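Local coordinates for protein Cag-Z (Helicobacter pylori, PDB 1S2X) that is of unknown function but is encoded in the cag pathogenicity island and probably serves its type IV secretion system, at residues Q53-L56 against R57-E61; V154-I158 against L159-D163. The protein carries 1 engineered substitution. All coordinates share one frame; numbering follows the deposited sequence.

Contact 1 (Q53-L56 against R57-E61); sequences QDFL and RRVQE
D54 and R58 form a salt bridge one turn apart on helix 52-68. OD2 of D54 lies 3.1 Å from NE of R58. It takes weak, bent hydrogen bonds from NE and from NH2, with an N-H...O angle of 133° at NE. The carboxylate and guanidinium planes stand nearly perpendicular, 88° apart, so this is not a flat two-pronged pairing. R58 reaches the acid with its chain extended from CG to NE.

On another side of the helix, V59 CG2 sits over one face of the F55 ring. It is 3.8 Å from the F55 ring centroid and 15° off the normal, a CH-pi contact. The methyl is set toward the rim, and V59 CG2 lies 3.7 Å from F55 CZ. L56 CD2 is 4.3 Å from V59 CG2, a looser approach to the same methyl.

Backbone i to i+4 bonds hold this spacing. The bond from Q60 N to L56 O is nearly straight. D54 OD2 also accepts from N50 N, its stronger partner, and R58 NH1 reaches S45 O weakly. The acid is therefore shared between the backbone N of N50, just before the helix, and R58. With weak, bent bonds and crossed planes, the pairing is probably largely electrostatic, and N50 N helps to place the carboxylate.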
ATOM      1  N   GLN A  53       6.584  30.249  -0.147  1.00 40.43           N
ATOM      2  CA  GLN A  53       7.574  29.701  -1.089  1.00 48.79           C
ATOM      3  C   GLN A  53       8.842  29.304  -0.345  1.00 46.95           C
ATOM      4  O   GLN A  53       9.697  28.585  -0.871  1.00 34.84           O
ATOM      5  CB  GLN A  53       7.850  30.684  -2.226  1.00 57.41           C
ATOM      6  CG  GLN A  53       6.752  30.805  -3.269  1.00 61.33           C
ATOM      7  CD  GLN A  53       6.265  29.486  -3.832  1.00 57.40           C
ATOM      8  OE1 GLN A  53       7.044  28.614  -4.217  1.00 38.08           O
ATOM      9  NE2 GLN A  53       4.946  29.312  -3.905  1.00 43.99           N
ATOM     10  N   ASP A  54       8.982  29.767   0.898  1.00 37.32           N
ATOM     11  CA  ASP A  54      10.152  29.329   1.671  1.00 30.89           C
ATOM     12  C   ASP A  54       9.898  27.895   2.136  1.00 25.01           C
ATOM     13  O   ASP A  54      10.835  27.110   2.240  1.00 35.10           O
ATOM     14  CB  ASP A  54      10.426  30.224   2.866  1.00 37.20           C
ATOM     15  CG  ASP A  54      11.596  29.804   3.727  1.00 34.40           C
ATOM     16  OD1 ASP A  54      12.726  29.661   3.212  1.00 45.99           O
ATOM     17  OD2 ASP A  54      11.396  29.625   4.949  1.00 43.16           O
ATOM     18  N   PHE A  55       8.640  27.599   2.400  1.00 22.71           N
ATOM     19  CA  PHE A  55       8.169  26.251   2.686  1.00 25.97           C
ATOM     20  C   PHE A  55       8.521  25.338   1.509  1.00 23.92           C
ATOM     21  O   PHE A  55       9.112  24.270   1.665  1.00 33.15           O
ATOM     22  CB  PHE A  55       6.660  26.250   2.938  1.00 21.92           C
ATOM     23  CG  PHE A  55       6.017  24.878   2.961  1.00 22.14           C
ATOM     24  CD1 PHE A  55       5.192  24.444   1.935  1.00 28.40           C
ATOM     25  CD2 PHE A  55       6.234  24.014   4.015  1.00 21.10           C
ATOM     26  CE1 PHE A  55       4.602  23.194   1.965  1.00 23.50           C
ATOM     27  CE2 PHE A  55       5.652  22.761   4.049  1.00 26.07           C
ATOM     28  CZ  PHE A  55       4.827  22.340   3.025  1.00 21.24           C
ATOM     29  N   LEU A  56       8.156  25.760   0.304  1.00 31.33           N
ATOM     30  CA  LEU A  56       8.364  24.919  -0.882  1.00 33.74           C
ATOM     31  C   LEU A  56       9.840  24.759  -1.194  1.00 24.98           C
ATOM     32  O   LEU A  56      10.272  23.728  -1.697  1.00 29.58           O
ATOM     33  CB  LEU A  56       7.635  25.505  -2.093  1.00 36.79           C
ATOM     34  CG  LEU A  56       6.122  25.275  -2.039  1.00 34.30           C
ATOM     35  CD1 LEU A  56       5.484  25.637  -3.366  1.00 43.04           C
ATOM     36  CD2 LEU A  56       5.842  23.827  -1.632  1.00 26.65           C
ATOM     37  N   ARG A  57      10.598  25.811  -0.899  1.00 24.55           N
ATOM     38  CA  ARG A  57      12.040  25.720  -1.016  1.00 33.32           C
ATOM     39  C   ARG A  57      12.561  24.663  -0.040  1.00 36.82           C
ATOM     40  O   ARG A  57      13.460  23.892  -0.350  1.00 29.28           O
ATOM     41  CB  ARG A  57      12.718  27.047  -0.694  1.00 32.12           C
ATOM     42  CG  ARG A  57      14.235  26.951  -0.792  1.00 44.58           C
ATOM     43  CD  ARG A  57      14.659  27.403  -2.195  1.00 69.30           C
ATOM     44  NE  ARG A  57      13.919  28.600  -2.595  1.00 79.07           N
ATOM     45  CZ  ARG A  57      14.221  29.833  -2.211  1.00 82.56           C
ATOM     46  NH1 ARG A  57      15.254  30.077  -1.422  1.00 59.46           N
ATOM     47  NH2 ARG A  57      13.480  30.853  -2.634  1.00104.17           N
ATOM     48  N   ARG A  58      11.978  24.643   1.159  1.00 27.93           N
ATOM     49  CA  ARG A  58      12.421  23.659   2.145  1.00 21.25           C
ATOM     50  C   ARG A  58      11.912  22.285   1.765  1.00 23.14           C
ATOM     51  O   ARG A  58      12.511  21.264   2.090  1.00 19.86           O
ATOM     52  CB  ARG A  58      11.917  24.072   3.526  1.00 31.84           C
ATOM     53  CG  ARG A  58      12.600  25.335   4.044  1.00 32.00           C
ATOM     54  CD  ARG A  58      12.278  25.584   5.511  1.00 36.59           C
ATOM     55  NE  ARG A  58      12.669  26.934   5.917  1.00 33.56           N
ATOM     56  CZ  ARG A  58      13.038  27.267   7.147  1.00 41.96           C
ATOM     57  NH1 ARG A  58      13.082  26.360   8.116  1.00 32.94           N
ATOM     58  NH2 ARG A  58      13.368  28.531   7.385  1.00 39.60           N
ATOM     59  N   VAL A  59      10.785  22.247   1.057  1.00 25.10           N
ATOM     60  CA  VAL A  59      10.271  20.957   0.571  1.00 24.84           C
ATOM     61  C   VAL A  59      11.153  20.420  -0.553  1.00 17.70           C
ATOM     62  O   VAL A  59      11.498  19.233  -0.559  1.00 21.63           O
ATOM     63  CB  VAL A  59       8.816  21.083   0.102  1.00 26.77           C
ATOM     64  CG1 VAL A  59       8.382  19.810  -0.632  1.00 29.08           C
ATOM     65  CG2 VAL A  59       7.883  21.365   1.270  1.00 21.67           C
ATOM     66  N   GLN A  60      11.593  21.213  -1.515  1.00 18.53           N
ATOM     67  CA  GLN A  60      12.649  20.804  -2.429  1.00 27.08           C
ATOM     68  C   GLN A  60      13.889  20.237  -1.745  1.00 22.79           C
ATOM     69  O   GLN A  60      14.420  19.176  -2.065  1.00 21.58           O
ATOM     70  CB  GLN A  60      13.150  22.008  -3.256  1.00 30.45           C
ATOM     71  CG  GLN A  60      12.184  22.454  -4.337  1.00 35.37           C
ATOM     72  CD  GLN A  60      12.912  23.293  -5.378  1.00 51.49           C
ATOM     73  OE1 GLN A  60      14.127  23.208  -5.551  1.00 65.26           O
ATOM     74  NE2 GLN A  60      12.129  24.092  -6.075  1.00 49.03           N
ATOM     75  N   GLU A  61      14.432  20.942  -0.756  1.00 24.47           N
ATOM     76  CA  GLU A  61      15.613  20.427  -0.051  1.00 22.79           C
ATOM     77  C   GLU A  61      15.331  19.113   0.650  1.00 18.86           C
ATOM     78  O   GLU A  61      16.179  18.229   0.769  1.00 27.91           O
ATOM     79  CB  GLU A  61      16.103  21.481   0.951  1.00 21.08           C
ATOM     80  CG  GLU A  61      17.498  21.248   1.500  1.00 31.95           C
ATOM     81  CD  GLU A  61      18.507  20.992   0.394  1.00 41.40           C
ATOM     82  OE1 GLU A  61      18.676  21.871  -0.478  1.00 63.52           O
ATOM     83  OE2 GLU A  61      19.120  19.907   0.376  1.00 47.57           O
TER

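Contact 2 (V154-I158 against L159-D163); sequences VAFQI and LGIDD
The F156 ring meets I161 at its edge. I161 CD1 lies near the ring plane, 3.8 Å from F156 CD2, and I161 CG2 approaches the same ring carbon. The amide of Q157 and the carboxylate of D162 are the other flat groups. Their planes are 89° apart, and the two side chains run side by side in the same direction. They touch through their aliphatic parts, Q157 CG lying 3.6 Å from D162 CB. D162 CG is anti to its backbone N, which brings the carboxylate alongside Q157.

Beyond I158 the chain turns at G160, where a Schellman motif ends one helix and G160 also serves as N-cap position of the next. The motif's two bonds run back into the last turn. I161 N donates weakly to F156 O, and G160 N donates a hydrogen bond to Q157 O at 3.2 Å. D162 N adds a further bond to F156 O at 3.1 Å, along a nearly straight N-H...O line of 171°. A water donates to Q157 O and accepts from D163 N, both at 2.9 Å, and so ties the two helix ends together. G160 has a positive phi (91°), the left-handed conformation of this motif.

I158 O accepts a hydrogen bond from R63 NH1 of helix 52-68. L159 packs on V59 and L62 of that helix and on L138. The turn thus joins helix 149-158 to helix 161-183, with helix 52-68 against it.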
ATOM      1  N   VAL A 154       1.170  20.605  -3.820  1.00 24.39           N
ATOM      2  CA  VAL A 154       2.461  20.773  -4.487  1.00 18.63           C
ATOM      3  C   VAL A 154       3.595  20.057  -3.766  1.00 22.12           C
ATOM      4  O   VAL A 154       4.460  19.460  -4.419  1.00 20.61           O
ATOM      5  CB  VAL A 154       2.754  22.282  -4.615  1.00 31.00           C
ATOM      6  CG1 VAL A 154       4.103  22.538  -5.262  1.00 28.99           C
ATOM      7  CG2 VAL A 154       1.629  22.934  -5.416  1.00 31.15           C
ATOM      8  N   ALA A 155       3.624  20.110  -2.435  1.00 27.21           N
ATOM      9  CA  ALA A 155       4.631  19.443  -1.613  1.00 25.44           C
ATOM     10  C   ALA A 155       4.505  17.941  -1.851  1.00 20.58           C
ATOM     11  O   ALA A 155       5.509  17.252  -1.990  1.00 20.61           O
ATOM     12  CB  ALA A 155       4.508  19.759  -0.132  1.00 15.16           C
ATOM     13  N   PHE A 156       3.276  17.435  -1.923  1.00 24.17           N
ATOM     14  CA  PHE A 156       3.103  16.019  -2.241  1.00 27.39           C
ATOM     15  C   PHE A 156       3.755  15.690  -3.577  1.00 20.30           C
ATOM     16  O   PHE A 156       4.372  14.647  -3.816  1.00 19.69           O
ATOM     17  CB  PHE A 156       1.625  15.652  -2.286  1.00 28.52           C
ATOM     18  CG  PHE A 156       0.967  15.465  -0.924  1.00 25.61           C
ATOM     19  CD1 PHE A 156      -0.298  15.987  -0.700  1.00 32.03           C
ATOM     20  CD2 PHE A 156       1.608  14.787   0.083  1.00 27.36           C
ATOM     21  CE1 PHE A 156      -0.920  15.812   0.525  1.00 42.77           C
ATOM     22  CE2 PHE A 156       0.988  14.581   1.303  1.00 42.92           C
ATOM     23  CZ  PHE A 156      -0.277  15.101   1.522  1.00 45.20           C
ATOM     24  N   GLN A 157       3.612  16.643  -4.501  1.00 18.69           N
ATOM     25  CA  GLN A 157       4.162  16.362  -5.834  1.00 27.54           C
ATOM     26  C   GLN A 157       5.675  16.464  -5.765  1.00 25.48           C
ATOM     27  O   GLN A 157       6.392  15.620  -6.301  1.00 21.70           O
ATOM     28  CB  GLN A 157       3.554  17.299  -6.878  1.00 28.11           C
ATOM     29  CG  GLN A 157       2.047  17.110  -7.040  1.00 46.34           C
ATOM     30  CD  GLN A 157       1.365  18.085  -7.976  1.00 60.40           C
ATOM     31  OE1 GLN A 157       1.325  19.299  -7.760  1.00 65.90           O
ATOM     32  NE2 GLN A 157       0.782  17.570  -9.053  1.00 76.92           N
ATOM     33  N   ILE A 158       6.199  17.487  -5.087  1.00 20.27           N
ATOM     34  CA  ILE A 158       7.672  17.603  -5.082  1.00 21.02           C
ATOM     35  C   ILE A 158       8.333  16.471  -4.325  1.00 19.00           C
ATOM     36  O   ILE A 158       9.450  16.074  -4.645  1.00 21.19           O
ATOM     37  CB  ILE A 158       8.146  18.929  -4.471  1.00 25.65           C
ATOM     38  CG1 ILE A 158       7.653  20.177  -5.217  1.00 21.47           C
ATOM     39  CG2 ILE A 158       9.666  18.950  -4.340  1.00 21.73           C
ATOM     40  CD1 ILE A 158       7.803  21.426  -4.375  1.00 23.94           C
ATOM     41  N   LEU A 159       7.661  15.922  -3.312  1.00 18.77           N
ATOM     42  CA  LEU A 159       8.270  14.834  -2.547  1.00 16.27           C
ATOM     43  C   LEU A 159       8.125  13.471  -3.181  1.00 17.44           C
ATOM     44  O   LEU A 159       8.619  12.474  -2.631  1.00 19.46           O
ATOM     45  CB  LEU A 159       7.670  14.809  -1.127  1.00 18.70           C
ATOM     46  CG  LEU A 159       7.944  16.067  -0.302  1.00 12.99           C
ATOM     47  CD1 LEU A 159       7.208  16.020   1.036  1.00 20.01           C
ATOM     48  CD2 LEU A 159       9.429  16.266  -0.043  1.00 18.66           C
ATOM     49  N   GLY A 160       7.473  13.364  -4.333  1.00 21.71           N
ATOM     50  CA  GLY A 160       7.390  12.048  -4.954  1.00 25.11           C
ATOM     51  C   GLY A 160       6.163  11.273  -4.537  1.00 25.63           C
ATOM     52  O   GLY A 160       5.924  10.156  -5.019  1.00 24.83           O
ATOM     53  N   ILE A 161       5.374  11.880  -3.646  1.00 21.72           N
ATOM     54  CA  ILE A 161       4.252  11.142  -3.060  1.00 24.17           C
ATOM     55  C   ILE A 161       3.102  11.037  -4.045  1.00 31.09           C
ATOM     56  O   ILE A 161       2.478   9.988  -4.264  1.00 28.70           O
ATOM     57  CB  ILE A 161       3.824  11.792  -1.729  1.00 25.08           C
ATOM     58  CG1 ILE A 161       4.924  11.771  -0.670  1.00 24.56           C
ATOM     59  CG2 ILE A 161       2.528  11.156  -1.238  1.00 24.57           C
ATOM     60  CD1 ILE A 161       4.722  12.643   0.557  1.00 23.39           C
ATOM     61  N   ASP A 162       2.833  12.158  -4.705  1.00 26.50           N
ATOM     62  CA  ASP A 162       1.783  12.197  -5.706  1.00 32.96           C
ATOM     63  C   ASP A 162       1.999  11.119  -6.769  1.00 39.10           C
ATOM     64  O   ASP A 162       1.055  10.419  -7.147  1.00 35.06           O
ATOM     65  CB  ASP A 162       1.728  13.596  -6.332  1.00 28.86           C
ATOM     66  CG  ASP A 162       0.621  13.676  -7.373  1.00 36.35           C
ATOM     67  OD1 ASP A 162      -0.567  13.584  -7.000  1.00 38.04           O
ATOM     68  OD2 ASP A 162       0.970  13.825  -8.563  1.00 40.96           O
ATOM     69  N   ASP A 163       3.243  10.997  -7.217  1.00 28.01           N
ATOM     70  CA  ASP A 163       3.570  10.043  -8.269  1.00 37.78           C
ATOM     71  C   ASP A 163       3.463   8.605  -7.771  1.00 49.39           C
ATOM     72  O   ASP A 163       3.128   7.685  -8.529  1.00 40.08           O
ATOM     73  CB  ASP A 163       4.973  10.304  -8.820  1.00 49.81           C
ATOM     74  CG  ASP A 163       5.301   9.366  -9.971  1.00 65.71           C
ATOM     75  OD1 ASP A 163       4.492   9.303 -10.930  1.00 59.93           O
ATOM     76  OD2 ASP A 163       6.353   8.696  -9.911  1.00 79.67           O
TER
HETATM   77  O   HOH W   1       5.140  13.200  -7.346  1.00 24.41           O

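Overall arrangement
Contact 1 lies within a single helix, 52-68. Contact 2 joins two successive helices through a tight turn. Their centres are about 12 Å apart, and they touch. V59 is the main bridge: its CG1 packs on A155 and I158, and its carbonyl meets L159, while L56 packs on V154. Both are partly buried. Contact 1 is the more peripheral, its centre about 27 Å from the chain centre against 16 Å for contact 2. Its chemistry divides into a partly exposed salt bridge and a buried apolar side. Contact 2 relies on main-chain capping bonds and a water. A155, L159 and I161 are buried there; the first two pack on helix 52-68.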